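PDB 3GE5: putative NAD(P)H:FMN oxidoreductase from Porphyromonas gingivalis W83, which binds flavin mononucleotide and, as a member of the nitroreductase family, probably acts as an FMN-dependent oxidoreductase. Local coordinates for residues Phe34-Ser39 against Glu134-Gly139; Ile126-Met131 against Cys142-Ala147; Ser39-Ile44 against Pro179-Phe184. All blocks are in the same frame, centred on the assembly; numbering follows the deposited sequence.

Contact 1 of 3, residues Phe34-Ser39 against Glu134-Gly139; sequences FRTRRS and EAHSLG. With FMN (flavin mononucleotide), chain C; SO4 (sulfate ion), chain F.
R37 lies over one face of the H136 imidazole, and T36 holds the same ring by its edge. Followed outward, R37 first offers CB, which sits 3.5 Å from the centroid of the H136 ring and only 4° off the ring normal, so this CH-pi contact is centred on the face. CG, anti to the backbone N (chi1 -174°), continues across that face toward the CG and ND1 side of the ring. Bends at chi2 and chi3 then turn the chain away from the histidine, so the guanidinium reaches the phosphate of the flavin mononucleotide with its plane 68° from that of the imidazole. There R37 NH1 donates to FMN O1P at 2.9 Å, and R37 NH2 divides its approach between FMN O1P and FMN O2P, each at 3.2 Å.

H136 sits near the C-terminal end of helix 120-137. Its NE2 donates to T36 OG1 at 2.9 Å with the oxygen in the ring plane, which fixes the rotation of the imidazole, while T36 OG1 also bonds the carbonyl of F33. Past the histidine, G139 with positive phi closes the helix in a Schellman motif.

The next two residues add to the phosphate grip. R38 NE meets FMN O3P at 2.8 Å, the backbone N of S39 donates to the same oxygen, and S39 OG donates to FMN O1P at 2.7 Å. R186 also bonds the cofactor.

Since NE2 acts as donor, the imidazole carries a proton on that nitrogen. The contact thus joins two chemistries along one side chain: an apolar arginine stem resting on a ring fixed by its hydrogen bond, and a cationic tip that probably offsets the phosphate charge.

Contact 2 of 3, residues Ile126-Met131 against Cys142-Ala147; sequences IAMTYM and CTWVCA. With FMN (flavin mononucleotide), chain C.
W144 is sandwiched between a selenomethionine and the flavin: the M128 methyl CE covers one face of the indole and the FMN methyl C7M the opposite one. Both methyls stand 3.4 Å from the ring plane, but FMN C7M is displaced toward the rim near W144 NE1. M128 CE lies 7° off the normal through the centroid of the five-membered ring, a CH-pi contact. M128 SE is farther, at 5.0 Å from the same centroid, which makes this a Met-aromatic contact led by the methyl. Successive bends along the M128 chain (chi2 -79°, chi3 -58°) fold CE back over the pyrrole part, while its CB packs on the benzene part, 3.4 Å from W144 CH2.

T129 meets the indole differently. Its OG1 lies in the ring plane at the edge, 3.4 Å from W144 CZ3, and its hydrogen bond goes to the carbonyl of S125.

Beyond the indole, the chain turns to the isoalloxazine: A147 N donates to FMN O4 at 3.0 Å, and C146 N reaches the same oxygen at 3.3 Å.

This buried contact near the centre of the chain packs helix 120-137 against strand 141-145, outermost of the four-stranded sheet within this chain. M128 also touches strands 100-107 and 163-172, and I126 of the second subunit packs on W144.

Contact 3 of 3, residues Ser39-Ile44 against Pro179-Phe184; sequences SVRKFI and PPREAF. With FMN (flavin mononucleotide), chain C.
R41 and R181 form a stacked guanidinium pair at the cofactor site of this nitroreductase-family protein, each carried by a loop. Their centres are 3.4 Å apart and the planes differ by 15°, so the groups lie nearly flat on one another, with R41 NH2 over the R181 face. These two residues supply most of the surface buried between the segments.

R41 is extended from CG to NE, which carries its guanidinium out to the pyrimidine edge of the flavin. R41 NE donates to FMN O2 at 2.8 Å with an N-H...O angle of 170°, and R41 NH2 donates to FMN N1 at 3.1 Å. The flavin edge thus lies beside the guanidinium, and R181 covers one face of it. Placed at N1 and O2, the cation would be expected to stabilise negative charge building up there on reduction, although the structure alone does not test this.

R181 comes from the loop after strand 163-172. A bend at chi3 (63°) turns its guanidinium over that of R41, and E182 holds the orientation: R181 NE bonds E182 OE1 at 2.8 Å, in a salt bridge using the syn lone pair of the carboxylate. R181 belongs to the FMN site as well, its NH2 lying 3.5 Å from FMN O2'. With R41 held by the flavin acceptors and R181 by the E182 carboxylate, the flat stacking is probably steadied from both sides.

The contact lies at the protein surface, and R41 also packs on W94. Water adds a second connection between the loops, this one through the main chain: water 1 donates to S39 O at 2.8 Å and accepts from R181 N at 2.9 Å.

The three contacts line one flavin mononucleotide: contact 1 at the phosphate, contact 2 at the isoalloxazine, and contact 3 chiefly at the pyrimidine edge. Centres of contacts 1 and 2, and of 1 and 3, are about 12 Å apart, those of 2 and 3 about 15 Å. Contacts 1 and 2 share helix 120-137, contacts 1 and 3 share S39. In chain order come 34-39, 39-44, 126-131, 134-139, 142-147 and 179-184, so the site draws on distant sequence. Direct joints tie them: V40 bonds through its backbone to C142 of strand 141-145, and R38 forms a salt bridge with E182. Contacts 1 and 2 touch the second subunit, and contact 3 reaches it through F184.

Contact 1 of 3, residues Phe34-Ser39 against Glu134-Gly139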
loop_
_atom_site.group_PDB
_atom_site.type_symbol
_atom_site.label_atom_id
_atom_site.label_comp_id
_atom_site.label_asym_id
_atom_site.label_seq_id
_atom_site.Cartn_x
_atom_site.Cartn_y
_atom_site.Cartn_z
ATOM N N PHE A 34 1.183 9.324 9.897
ATOM C CA PHE A 34 1.941 8.079 9.762
ATOM C C PHE A 34 2.670 7.655 11.057
ATOM O O PHE A 34 2.543 6.513 11.523
ATOM C CB PHE A 34 3.006 8.185 8.642
ATOM C CG PHE A 34 2.458 8.245 7.230
ATOM C CD1 PHE A 34 1.305 7.529 6.843
ATOM C CD2 PHE A 34 3.176 8.931 6.255
ATOM C CE1 PHE A 34 0.863 7.531 5.503
ATOM C CE2 PHE A 34 2.745 8.950 4.926
ATOM C CZ PHE A 34 1.573 8.300 4.566
ATOM N N ARG A 35 3.417 8.583 11.646
ATOM C CA ARG A 35 4.230 8.239 12.823
ATOM C C ARG A 35 3.466 7.943 14.090
ATOM O O ARG A 35 4.032 7.307 14.991
ATOM C CB ARG A 35 5.318 9.274 13.077
ATOM C CG ARG A 35 6.353 9.283 11.977
ATOM C CD ARG A 35 7.188 8.002 11.924
ATOM N NE ARG A 35 7.738 7.634 13.212
ATOM C CZ ARG A 35 8.919 8.032 13.686
ATOM N NH1 ARG A 35 9.698 8.837 12.978
ATOM N NH2 ARG A 35 9.289 7.670 14.913
ATOM N N THR A 36 2.210 8.371 14.180
ATOM C CA THR A 36 1.401 8.086 15.358
ATOM C C THR A 36 0.783 6.676 15.303
ATOM O O THR A 36 0.184 6.240 16.278
ATOM C CB THR A 36 0.286 9.115 15.566
ATOM O OG1 THR A 36 -0.502 9.186 14.383
ATOM C CG2 THR A 36 0.863 10.514 15.915
ATOM N N ARG A 37 0.904 5.986 14.151
ATOM C CA ARG A 37 0.408 4.613 13.982
ATOM C C ARG A 37 1.501 3.598 14.309
ATOM O O ARG A 37 2.544 3.560 13.645
ATOM C CB ARG A 37 -0.046 4.369 12.532
ATOM C CG ARG A 37 -0.697 3.002 12.340
ATOM C CD ARG A 37 -0.473 2.377 10.947
ATOM N NE ARG A 37 0.944 2.284 10.637
ATOM C CZ ARG A 37 1.766 1.334 11.077
ATOM N NH1 ARG A 37 1.321 0.293 11.794
ATOM N NH2 ARG A 37 3.047 1.439 10.815
ATOM N N ARG A 38 1.238 2.778 15.324
ATOM C CA ARG A 38 2.033 1.595 15.592
ATOM C C ARG A 38 1.081 0.399 15.500
ATOM O O ARG A 38 -0.125 0.524 15.767
ATOM C CB ARG A 38 2.648 1.661 16.990
ATOM C CG ARG A 38 3.692 2.773 17.239
ATOM C CD ARG A 38 4.863 2.726 16.256
ATOM N NE ARG A 38 5.519 1.414 16.281
ATOM C CZ ARG A 38 6.357 0.970 17.231
ATOM N NH1 ARG A 38 6.755 1.726 18.239
ATOM N NH2 ARG A 38 6.819 -0.269 17.133
ATOM N N SER A 39 1.620 -0.758 15.146
ATOM C CA SER A 39 0.828 -1.988 15.155
ATOM C C SER A 39 0.270 -2.245 16.575
ATOM O O SER A 39 0.978 -2.110 17.608
ATOM C CB SER A 39 1.609 -3.211 14.647
ATOM O OG SER A 39 2.008 -3.077 13.275
ATOM N N GLU A 134 -7.110 4.223 7.226
ATOM C CA GLU A 134 -8.440 4.668 7.604
ATOM C C GLU A 134 -8.803 4.283 9.045
ATOM O O GLU A 134 -9.340 5.121 9.795
ATOM C CB GLU A 134 -9.473 4.105 6.618
ATOM C CG GLU A 134 -10.908 4.606 6.892
ATOM C CD GLU A 134 -11.080 6.139 6.635
ATOM O OE1 GLU A 134 -10.230 6.741 5.948
ATOM O OE2 GLU A 134 -12.104 6.740 7.103
ATOM N N ALA A 135 -8.517 3.041 9.428
ATOM C CA ALA A 135 -8.735 2.566 10.817
ATOM C C ALA A 135 -7.987 3.478 11.816
ATOM O O ALA A 135 -8.571 3.937 12.820
ATOM C CB ALA A 135 -8.326 1.077 10.976
ATOM N N HIS A 136 -6.727 3.780 11.501
ATOM C CA HIS A 136 -5.904 4.662 12.335
ATOM C C HIS A 136 -6.563 6.040 12.464
ATOM O O HIS A 136 -6.633 6.619 13.568
ATOM C CB HIS A 136 -4.514 4.776 11.741
ATOM C CG HIS A 136 -3.591 5.659 12.508
ATOM N ND1 HIS A 136 -3.364 5.493 13.858
ATOM C CD2 HIS A 136 -2.861 6.733 12.128
ATOM C CE1 HIS A 136 -2.527 6.427 14.275
ATOM N NE2 HIS A 136 -2.213 7.198 13.245
ATOM N N SER A 137 -7.060 6.572 11.346
ATOM C CA SER A 137 -7.702 7.919 11.351
ATOM C C SER A 137 -8.952 7.984 12.213
ATOM O O SER A 137 -9.360 9.074 12.648
ATOM C CB SER A 137 -8.068 8.360 9.907
ATOM O OG SER A 137 -9.289 7.771 9.416
ATOM N N LEU A 138 -9.574 6.836 12.430
ATOM C CA LEU A 138 -10.805 6.739 13.184
ATOM C C LEU A 138 -10.542 6.285 14.636
ATOM O O LEU A 138 -11.451 5.855 15.336
ATOM C CB LEU A 138 -11.768 5.782 12.474
ATOM C CG LEU A 138 -12.183 6.192 11.039
ATOM C CD1 LEU A 138 -12.992 5.088 10.413
ATOM C CD2 LEU A 138 -12.936 7.538 11.011
ATOM N N GLY A 139 -9.283 6.344 15.062
ATOM C CA GLY A 139 -8.889 5.983 16.434
ATOM C C GLY A 139 -8.903 4.503 16.819
ATOM O O GLY A 139 -8.999 4.159 18.025
HETATM N N1 FMN C . 2.631 -8.618 12.718
HETATM C C2 FMN C . 2.230 -9.790 13.291
HETATM O O2 FMN C . 2.199 -9.902 14.522
HETATM N N3 FMN C . 1.860 -10.882 12.517
HETATM C C4 FMN C . 1.889 -10.843 11.128
HETATM O O4 FMN C . 1.574 -11.858 10.433
HETATM C C4A FMN C . 2.297 -9.647 10.543
HETATM N N5 FMN C . 2.371 -9.591 9.164
HETATM C C5A FMN C . 2.639 -8.398 8.559
HETATM C C6 FMN C . 2.594 -8.351 7.163
HETATM C C7 FMN C . 2.826 -7.136 6.530
HETATM C C7M FMN C . 2.812 -7.036 5.033
HETATM C C8 FMN C . 3.074 -5.987 7.281
HETATM C C8M FMN C . 3.304 -4.669 6.615
HETATM C C9 FMN C . 3.156 -6.054 8.649
HETATM C C9A FMN C . 2.924 -7.245 9.322
HETATM N N10 FMN C . 2.989 -7.336 10.733
HETATM C C10 FMN C . 2.653 -8.527 11.328
HETATM C "C1'" FMN C . 3.147 -6.102 11.582
HETATM C "C2'" FMN C . 4.627 -5.726 11.568
HETATM O "O2'" FMN C . 5.311 -6.512 12.535
HETATM C "C3'" FMN C . 4.847 -4.231 11.823
HETATM O "O3'" FMN C . 4.112 -3.471 10.856
HETATM C "C4'" FMN C . 6.331 -3.823 11.838
HETATM O "O4'" FMN C . 7.063 -4.446 12.894
HETATM C "C5'" FMN C . 6.524 -2.308 11.974
HETATM O "O5'" FMN C . 5.956 -1.883 13.194
HETATM P P FMN C . 4.909 -0.713 13.220
HETATM O O1P FMN C . 3.736 -1.221 12.398
HETATM O O2P FMN C . 5.514 0.539 12.614
HETATM O O3P FMN C . 4.466 -0.601 14.664
HETATM S S SO4 F . 12.479 9.428 15.613
HETATM O O1 SO4 F . 13.914 9.575 15.856
HETATM O O2 SO4 F . 11.610 10.231 16.481
HETATM O O3 SO4 F . 12.073 8.050 15.823
HETATM O O4 SO4 F . 12.334 9.795 14.211
#

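Contact 2 of 3, residues Ile126-Met131 against Cys142-Ala147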
loop_
_atom_site.group_PDB
_atom_site.type_symbol
_atom_site.label_atom_id
_atom_site.label_comp_id
_atom_site.label_asym_id
_atom_site.label_seq_id
_atom_site.Cartn_x
_atom_site.Cartn_y
_atom_site.Cartn_z
ATOM N N ILE A 126 -2.339 -2.183 -1.696
ATOM C CA ILE A 126 -2.770 -0.763 -1.698
ATOM C C ILE A 126 -4.096 -0.660 -0.921
ATOM O O ILE A 126 -4.261 0.223 -0.054
ATOM C CB ILE A 126 -2.933 -0.210 -3.152
ATOM C CG1 ILE A 126 -1.625 -0.356 -3.971
ATOM C CG2 ILE A 126 -3.334 1.225 -3.108
ATOM C CD1 ILE A 126 -1.770 -0.078 -5.506
ATOM N N ALA A 127 -5.034 -1.561 -1.215
ATOM C CA ALA A 127 -6.327 -1.538 -0.517
ATOM C C ALA A 127 -6.112 -1.742 1.020
ATOM O O ALA A 127 -6.707 -1.027 1.852
ATOM C CB ALA A 127 -7.299 -2.600 -1.048
HETATM N N MSE A 128 -5.269 -2.721 1.373
HETATM C CA MSE A 128 -4.952 -2.985 2.786
HETATM C C MSE A 128 -4.343 -1.726 3.437
HETATM O O MSE A 128 -4.684 -1.383 4.579
HETATM C CB MSE A 128 -3.983 -4.162 2.916
HETATM C CG MSE A 128 -4.673 -5.511 2.811
HETATM SE SE MSE A 128 -5.571 -6.020 4.485
HETATM C CE MSE A 128 -4.034 -5.968 5.691
ATOM N N THR A 129 -3.445 -1.055 2.729
ATOM C CA THR A 129 -2.786 0.148 3.274
ATOM C C THR A 129 -3.848 1.248 3.521
ATOM O O THR A 129 -3.880 1.882 4.574
ATOM C CB THR A 129 -1.644 0.664 2.360
ATOM O OG1 THR A 129 -0.636 -0.348 2.219
ATOM C CG2 THR A 129 -1.009 1.998 2.949
ATOM N N TYR A 130 -4.721 1.458 2.534
ATOM C CA TYR A 130 -5.807 2.434 2.687
ATOM C C TYR A 130 -6.652 2.082 3.906
ATOM O O TYR A 130 -7.063 2.962 4.680
ATOM C CB TYR A 130 -6.680 2.463 1.423
ATOM C CG TYR A 130 -6.222 3.475 0.390
ATOM C CD1 TYR A 130 -4.906 3.531 -0.021
ATOM C CD2 TYR A 130 -7.127 4.368 -0.191
ATOM C CE1 TYR A 130 -4.484 4.501 -0.930
ATOM C CE2 TYR A 130 -6.723 5.308 -1.128
ATOM C CZ TYR A 130 -5.409 5.379 -1.478
ATOM O OH TYR A 130 -4.997 6.314 -2.384
HETATM N N MSE A 131 -6.959 0.808 4.065
HETATM C CA MSE A 131 -7.855 0.375 5.161
HETATM C C MSE A 131 -7.160 0.539 6.533
HETATM O O MSE A 131 -7.771 0.983 7.537
HETATM C CB MSE A 131 -8.398 -1.052 4.953
HETATM C CG MSE A 131 -9.375 -1.150 3.790
HETATM SE SE MSE A 131 -10.289 -2.820 3.645
HETATM C CE MSE A 131 -8.793 -3.970 3.168
ATOM N N CYS A 142 -4.779 -1.547 14.757
ATOM C CA CYS A 142 -4.796 -2.699 13.919
ATOM C C CYS A 142 -3.403 -3.259 13.708
ATOM O O CYS A 142 -2.401 -2.596 13.992
ATOM C CB CYS A 142 -5.523 -2.365 12.601
ATOM S SG CYS A 142 -4.763 -1.120 11.613
ATOM N N THR A 143 -3.366 -4.493 13.214
ATOM C CA THR A 143 -2.153 -5.113 12.687
ATOM C C THR A 143 -2.457 -5.802 11.373
ATOM O O THR A 143 -3.467 -6.477 11.235
ATOM C CB THR A 143 -1.518 -6.127 13.724
ATOM O OG1 THR A 143 -1.149 -5.420 14.895
ATOM C CG2 THR A 143 -0.296 -6.841 13.150
ATOM N N TRP A 144 -1.594 -5.560 10.404
ATOM C CA TRP A 144 -1.594 -6.274 9.127
ATOM C C TRP A 144 -1.033 -7.647 9.351
ATOM O O TRP A 144 0.054 -7.774 9.930
ATOM C CB TRP A 144 -0.704 -5.516 8.174
ATOM C CG TRP A 144 -0.699 -5.918 6.727
ATOM C CD1 TRP A 144 -0.628 -7.192 6.189
ATOM C CD2 TRP A 144 -0.670 -5.016 5.634
ATOM N NE1 TRP A 144 -0.594 -7.110 4.807
ATOM C CE2 TRP A 144 -0.609 -5.790 4.441
ATOM C CE3 TRP A 144 -0.707 -3.620 5.531
ATOM C CZ2 TRP A 144 -0.614 -5.209 3.176
ATOM C CZ3 TRP A 144 -0.687 -3.040 4.235
ATOM C CH2 TRP A 144 -0.650 -3.856 3.092
ATOM N N VAL A 145 -1.751 -8.674 8.909
ATOM C CA VAL A 145 -1.370 -10.102 9.133
ATOM C C VAL A 145 -1.196 -10.863 7.800
ATOM O O VAL A 145 -2.109 -10.933 6.971
ATOM C CB VAL A 145 -2.407 -10.863 10.011
ATOM C CG1 VAL A 145 -1.962 -12.295 10.211
ATOM C CG2 VAL A 145 -2.597 -10.107 11.370
ATOM N N CYS A 146 0.002 -11.421 7.610
ATOM C CA CYS A 146 0.287 -12.358 6.499
ATOM C C CYS A 146 0.738 -13.722 6.990
ATOM O O CYS A 146 0.753 -14.680 6.203
ATOM C CB CYS A 146 1.339 -11.766 5.600
ATOM S SG CYS A 146 0.717 -10.377 4.600
ATOM N N ALA A 147 1.045 -13.857 8.299
ATOM C CA ALA A 147 1.449 -15.163 8.839
ATOM C C ALA A 147 0.200 -15.977 9.210
ATOM O O ALA A 147 -0.193 -16.019 10.359
ATOM C CB ALA A 147 2.406 -15.010 10.053
HETATM N N1 FMN C . 2.631 -8.618 12.718
HETATM C C2 FMN C . 2.230 -9.790 13.291
HETATM O O2 FMN C . 2.199 -9.902 14.522
HETATM N N3 FMN C . 1.860 -10.882 12.517
HETATM C C4 FMN C . 1.889 -10.843 11.128
HETATM O O4 FMN C . 1.574 -11.858 10.433
HETATM C C4A FMN C . 2.297 -9.647 10.543
HETATM N N5 FMN C . 2.371 -9.591 9.164
HETATM C C5A FMN C . 2.639 -8.398 8.559
HETATM C C6 FMN C . 2.594 -8.351 7.163
HETATM C C7 FMN C . 2.826 -7.136 6.530
HETATM C C7M FMN C . 2.812 -7.036 5.033
HETATM C C8 FMN C . 3.074 -5.987 7.281
HETATM C C8M FMN C . 3.304 -4.669 6.615
HETATM C C9 FMN C . 3.156 -6.054 8.649
HETATM C C9A FMN C . 2.924 -7.245 9.322
HETATM N N10 FMN C . 2.989 -7.336 10.733
HETATM C C10 FMN C . 2.653 -8.527 11.328
HETATM C "C1'" FMN C . 3.147 -6.102 11.582
HETATM C "C2'" FMN C . 4.627 -5.726 11.568
HETATM O "O2'" FMN C . 5.311 -6.512 12.535
HETATM C "C3'" FMN C . 4.847 -4.231 11.823
HETATM O "O3'" FMN C . 4.112 -3.471 10.856
HETATM C "C4'" FMN C . 6.331 -3.823 11.838
HETATM O "O4'" FMN C . 7.063 -4.446 12.894
HETATM C "C5'" FMN C . 6.524 -2.308 11.974
HETATM O "O5'" FMN C . 5.956 -1.883 13.194
HETATM P P FMN C . 4.909 -0.713 13.220
HETATM O O1P FMN C . 3.736 -1.221 12.398
HETATM O O2P FMN C . 5.514 0.539 12.614
HETATM O O3P FMN C . 4.466 -0.601 14.664
#

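Contact 3 of 3, residues Ser39-Ile44 against Pro179-Phe184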
loop_
_atom_site.group_PDB
_atom_site.type_symbol
_atom_site.label_atom_id
_atom_site.label_comp_id
_atom_site.label_asym_id
_atom_site.label_seq_id
_atom_site.Cartn_x
_atom_site.Cartn_y
_atom_site.Cartn_z
ATOM N N SER A 39 1.620 -0.758 15.146
ATOM C CA SER A 39 0.828 -1.988 15.155
ATOM C C SER A 39 0.270 -2.245 16.575
ATOM O O SER A 39 0.978 -2.110 17.608
ATOM C CB SER A 39 1.609 -3.211 14.647
ATOM O OG SER A 39 2.008 -3.077 13.275
ATOM N N VAL A 40 -1.017 -2.574 16.624
ATOM C CA VAL A 40 -1.710 -2.869 17.877
ATOM C C VAL A 40 -2.205 -4.332 17.787
ATOM O O VAL A 40 -2.918 -4.705 16.840
ATOM C CB VAL A 40 -2.903 -1.890 18.096
ATOM C CG1 VAL A 40 -3.868 -2.394 19.199
ATOM C CG2 VAL A 40 -2.359 -0.442 18.348
ATOM N N ARG A 41 -1.823 -5.111 18.798
ATOM C CA ARG A 41 -2.162 -6.536 18.879
ATOM C C ARG A 41 -3.011 -6.921 20.069
ATOM O O ARG A 41 -3.415 -8.076 20.196
ATOM C CB ARG A 41 -0.871 -7.355 18.858
ATOM C CG ARG A 41 -0.123 -7.268 17.539
ATOM C CD ARG A 41 1.203 -8.045 17.581
ATOM N NE ARG A 41 2.040 -7.860 16.400
ATOM C CZ ARG A 41 2.866 -6.830 16.171
ATOM N NH1 ARG A 41 3.001 -5.820 17.026
ATOM N NH2 ARG A 41 3.582 -6.814 15.047
ATOM N N LYS A 42 -3.271 -5.954 20.959
ATOM C CA LYS A 42 -3.998 -6.192 22.189
ATOM C C LYS A 42 -5.147 -5.203 22.240
ATOM O O LYS A 42 -4.934 -4.014 22.049
ATOM C CB LYS A 42 -3.058 -6.038 23.386
ATOM C CG LYS A 42 -1.968 -7.109 23.457
ATOM C CD LYS A 42 -2.588 -8.424 23.979
ATOM C CE LYS A 42 -2.039 -9.677 23.330
ATOM N NZ LYS A 42 -2.963 -10.851 23.633
ATOM N N PHE A 43 -6.371 -5.716 22.427
ATOM C CA PHE A 43 -7.589 -4.935 22.225
ATOM C C PHE A 43 -8.489 -4.954 23.453
ATOM O O PHE A 43 -8.419 -5.885 24.267
ATOM C CB PHE A 43 -8.357 -5.529 21.040
ATOM C CG PHE A 43 -7.560 -5.544 19.760
ATOM C CD1 PHE A 43 -7.520 -4.407 18.946
ATOM C CD2 PHE A 43 -6.827 -6.655 19.396
ATOM C CE1 PHE A 43 -6.769 -4.387 17.768
ATOM C CE2 PHE A 43 -6.069 -6.651 18.207
ATOM C CZ PHE A 43 -6.021 -5.513 17.401
ATOM N N ILE A 44 -9.328 -3.929 23.596
ATOM C CA ILE A 44 -10.348 -3.925 24.649
ATOM C C ILE A 44 -11.671 -4.395 24.048
ATOM O O ILE A 44 -11.781 -4.589 22.837
ATOM C CB ILE A 44 -10.472 -2.542 25.312
ATOM C CG1 ILE A 44 -10.805 -1.463 24.259
ATOM C CG2 ILE A 44 -9.181 -2.211 26.035
ATOM C CD1 ILE A 44 -11.027 -0.061 24.824
ATOM N N PRO A 179 1.884 -0.954 25.727
ATOM C CA PRO A 179 2.689 -0.137 24.816
ATOM C C PRO A 179 2.978 -0.850 23.517
ATOM O O PRO A 179 2.704 -2.036 23.377
ATOM C CB PRO A 179 4.016 0.065 25.576
ATOM C CG PRO A 179 3.811 -0.494 26.903
ATOM C CD PRO A 179 2.690 -1.487 26.823
ATOM N N PRO A 180 3.570 -0.143 22.546
ATOM C CA PRO A 180 3.976 -0.835 21.337
ATOM C C PRO A 180 4.974 -1.975 21.675
ATOM O O PRO A 180 5.719 -1.912 22.669
ATOM C CB PRO A 180 4.626 0.289 20.494
ATOM C CG PRO A 180 4.013 1.536 21.034
ATOM C CD PRO A 180 3.878 1.291 22.496
ATOM N N ARG A 181 4.972 -2.994 20.814
ATOM C CA ARG A 181 5.674 -4.247 21.072
ATOM C C ARG A 181 7.170 -4.009 21.253
ATOM O O ARG A 181 7.817 -4.639 22.101
ATOM C CB ARG A 181 5.393 -5.250 19.939
ATOM C CG ARG A 181 5.916 -6.680 20.231
ATOM C CD ARG A 181 5.577 -7.642 19.101
ATOM N NE ARG A 181 6.225 -7.233 17.855
ATOM C CZ ARG A 181 6.107 -7.876 16.699
ATOM N NH1 ARG A 181 5.356 -8.972 16.621
ATOM N NH2 ARG A 181 6.730 -7.402 15.616
ATOM N N GLU A 182 7.715 -3.089 20.459
ATOM C CA GLU A 182 9.110 -2.679 20.584
ATOM C C GLU A 182 9.265 -1.212 20.184
ATOM O O GLU A 182 8.346 -0.634 19.597
ATOM C CB GLU A 182 9.998 -3.588 19.713
ATOM C CG GLU A 182 9.741 -3.525 18.220
ATOM C CD GLU A 182 8.445 -4.171 17.782
ATOM O OE1 GLU A 182 8.258 -5.383 18.054
ATOM O OE2 GLU A 182 7.622 -3.446 17.169
ATOM N N ALA A 183 10.425 -0.629 20.475
ATOM C CA ALA A 183 10.705 0.726 20.075
ATOM C C ALA A 183 10.686 0.787 18.531
ATOM O O ALA A 183 11.161 -0.123 17.845
ATOM C CB ALA A 183 12.061 1.182 20.602
ATOM N N PHE A 184 10.162 1.879 18.006
ATOM C CA PHE A 184 10.179 2.147 16.577
ATOM C C PHE A 184 11.592 2.067 16.026
ATOM O O PHE A 184 12.513 2.622 16.578
ATOM C CB PHE A 184 9.580 3.524 16.282
ATOM C CG PHE A 184 9.565 3.885 14.811
ATOM C CD1 PHE A 184 8.506 3.524 14.024
ATOM C CD2 PHE A 184 10.599 4.637 14.245
ATOM C CE1 PHE A 184 8.494 3.851 12.669
ATOM C CE2 PHE A 184 10.571 4.988 12.882
ATOM C CZ PHE A 184 9.524 4.616 12.124
HETATM N N1 FMN C . 2.631 -8.618 12.718
HETATM C C2 FMN C . 2.230 -9.790 13.291
HETATM O O2 FMN C . 2.199 -9.902 14.522
HETATM N N3 FMN C . 1.860 -10.882 12.517
HETATM C C4 FMN C . 1.889 -10.843 11.128
HETATM O O4 FMN C . 1.574 -11.858 10.433
HETATM C C4A FMN C . 2.297 -9.647 10.543
HETATM N N5 FMN C . 2.371 -9.591 9.164
HETATM C C5A FMN C . 2.639 -8.398 8.559
HETATM C C6 FMN C . 2.594 -8.351 7.163
HETATM C C7 FMN C . 2.826 -7.136 6.530
HETATM C C7M FMN C . 2.812 -7.036 5.033
HETATM C C8 FMN C . 3.074 -5.987 7.281
HETATM C C8M FMN C . 3.304 -4.669 6.615
HETATM C C9 FMN C . 3.156 -6.054 8.649
HETATM C C9A FMN C . 2.924 -7.245 9.322
HETATM N N10 FMN C . 2.989 -7.336 10.733
HETATM C C10 FMN C . 2.653 -8.527 11.328
HETATM C "C1'" FMN C . 3.147 -6.102 11.582
HETATM C "C2'" FMN C . 4.627 -5.726 11.568
HETATM O "O2'" FMN C . 5.311 -6.512 12.535
HETATM C "C3'" FMN C . 4.847 -4.231 11.823
HETATM O "O3'" FMN C . 4.112 -3.471 10.856
HETATM C "C4'" FMN C . 6.331 -3.823 11.838
HETATM O "O4'" FMN C . 7.063 -4.446 12.894
HETATM C "C5'" FMN C . 6.524 -2.308 11.974
HETATM O "O5'" FMN C . 5.956 -1.883 13.194
HETATM P P FMN C . 4.909 -0.713 13.220
HETATM O O1P FMN C . 3.736 -1.221 12.398
HETATM O O2P FMN C . 5.514 0.539 12.614
HETATM O O3P FMN C . 4.466 -0.601 14.664
HETATM O O HOH W 1 3.687 -2.445 18.227
HETATM O O HOH W 2 5.182 -3.564 15.972
#